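Local coordinates for protein NDP-rhamnosyltransferase (Saccharopolyspora spinosa, PDB 3TSA) that belongs to the GT-B-fold glycosyltransferases, being named an NDP-rhamnosyltransferase (SpnG) and related to the erythromycin biosynthesis protein CIII family, at residues 42-45 with 50-53. Numbering follows the deposited sequence.
Sequences ATAH and TTAG
Thr51 meets both Ala44 and His45, and its side chain, followed outward from CB, accounts for every close approach between 42-45 and 50-53. Thr51 CB points at the helix and lies 3.7 Å from His45 NE2, close enough for OG1 to reach His45 and for CG2 to reach both Ala44 and the ring. The hydroxyl branch, Thr51 OG1, is 2.8 Å from His45 NE2 in a hydrogen bond whose angle of 149° shows a moderate bend. OG1 sits at the edge of the imidazole, near its plane, as expected for a partner of a ring nitrogen; either group could be the donor. The methyl branch, Thr51 CG2, comes within 3.3 Å of Ala44 CB, closer than two methyl groups normally come, and within 3.7 Å of His45 CD2. The chi1 of 61° explains this: it sets OG1 between the backbone N and carbonyl carbon while CG2 lies anti to the carbonyl carbon, and OG1 bonds the ring while CG2 packs on Ala44 and on ring atoms NE2 and CD2. His45 reaches over with CG beside its own backbone N (chi1 -62°), and the side chains of His45 and Thr51 run roughly perpendicular to each other. Thr51 also rests on Ile34 and Ala36 of strand 31-36, while Leu15 touches Ala44. Ala207 of the second subunit packs on Thr51, where the sheet continues into that chain. Strands 31-36 and 50-53 are parallel neighbours in the sheet, and helix 38-46 joins them in a beta-alpha-beta crossover of the Rossmann-like N-terminal domain of a GT-B fold.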
ATOM      1  N   ALA A  42     -11.593   5.763   0.247  1.00 21.07           N
ATOM      2  CA  ALA A  42     -11.378   4.530  -0.487  1.00 19.76           C
ATOM      3  C   ALA A  42     -10.032   4.547  -1.276  1.00 17.12           C
ATOM      4  O   ALA A  42      -9.349   3.502  -1.377  1.00 17.88           O
ATOM      5  CB  ALA A  42     -12.679   4.256  -1.433  1.00 20.87           C
ATOM      6  N   THR A  43      -9.584   5.726  -1.717  1.00 15.69           N
ATOM      7  CA  THR A  43      -8.283   5.845  -2.378  1.00 14.94           C
ATOM      8  C   THR A  43      -7.143   5.503  -1.332  1.00 14.63           C
ATOM      9  O   THR A  43      -6.170   4.742  -1.637  1.00 16.39           O
ATOM     10  CB  THR A  43      -8.101   7.235  -2.839  1.00 17.47           C
ATOM     11  OG1 THR A  43      -9.183   7.478  -3.780  1.00 19.76           O
ATOM     12  CG2 THR A  43      -6.760   7.361  -3.639  1.00 17.58           C
ATOM     13  N   ALA A  44      -7.320   6.056  -0.140  1.00 15.68           N
ATOM     14  CA  ALA A  44      -6.334   5.882   0.967  1.00 14.61           C
ATOM     15  C   ALA A  44      -6.257   4.390   1.400  1.00 12.31           C
ATOM     16  O   ALA A  44      -5.221   3.718   1.381  1.00 16.01           O
ATOM     17  CB  ALA A  44      -6.682   6.811   2.181  1.00 13.95           C
ATOM     18  N   HIS A  45      -7.434   3.846   1.695  1.00 14.32           N
ATOM     19  CA  HIS A  45      -7.546   2.481   2.059  1.00 15.77           C
ATOM     20  C   HIS A  45      -7.126   1.537   0.992  1.00 17.11           C
ATOM     21  O   HIS A  45      -6.421   0.512   1.288  1.00 16.57           O
ATOM     22  CB  HIS A  45      -8.935   2.123   2.590  1.00 16.40           C
ATOM     23  CG  HIS A  45      -9.312   2.849   3.838  1.00 17.34           C
ATOM     24  ND1 HIS A  45     -10.590   2.821   4.351  1.00 19.93           N
ATOM     25  CD2 HIS A  45      -8.577   3.613   4.701  1.00 17.53           C
ATOM     26  CE1 HIS A  45     -10.633   3.530   5.469  1.00 19.88           C
ATOM     27  NE2 HIS A  45      -9.435   4.050   5.689  1.00 17.35           N
ATOM     28  N   THR A  50      -3.657   4.060   6.294  1.00 12.67           N
ATOM     29  CA  THR A  50      -4.671   4.356   7.317  1.00 12.80           C
ATOM     30  C   THR A  50      -5.078   5.842   7.314  1.00 13.17           C
ATOM     31  O   THR A  50      -4.261   6.713   6.990  1.00 15.62           O
ATOM     32  CB  THR A  50      -4.205   3.924   8.744  1.00 13.68           C
ATOM     33  OG1 THR A  50      -3.019   4.596   9.054  1.00 18.86           O
ATOM     34  CG2 THR A  50      -3.978   2.407   8.757  1.00 13.38           C
ATOM     35  N   THR A  51      -6.294   6.068   7.806  1.00 14.87           N
ATOM     36  CA  THR A  51      -6.943   7.379   7.765  1.00 14.60           C
ATOM     37  C   THR A  51      -7.433   7.911   9.098  1.00 16.10           C
ATOM     38  O   THR A  51      -7.638   7.172  10.092  1.00 15.18           O
ATOM     39  CB  THR A  51      -8.141   7.391   6.791  1.00 13.60           C
ATOM     40  OG1 THR A  51      -9.136   6.437   7.206  1.00 16.32           O
ATOM     41  CG2 THR A  51      -7.684   7.147   5.354  1.00 15.65           C
ATOM     42  N   ALA A  52      -7.516   9.232   9.144  1.00 15.52           N
ATOM     43  CA  ALA A  52      -8.257   9.907  10.194  1.00 17.00           C
ATOM     44  C   ALA A  52      -9.408  10.585   9.450  1.00 17.93           C
ATOM     45  O   ALA A  52      -9.190  11.308   8.478  1.00 19.29           O
ATOM     46  CB  ALA A  52      -7.395  10.914  10.898  1.00 17.27           C
ATOM     47  N   GLY A  53     -10.636  10.312   9.879  1.00 19.52           N
ATOM     48  CA  GLY A  53     -11.771  10.935   9.173  1.00 20.28           C
ATOM     49  C   GLY A  53     -11.932  12.430   9.405  1.00 19.99           C
ATOM     50  O   GLY A  53     -11.734  12.966  10.525  1.00 21.82           O
TER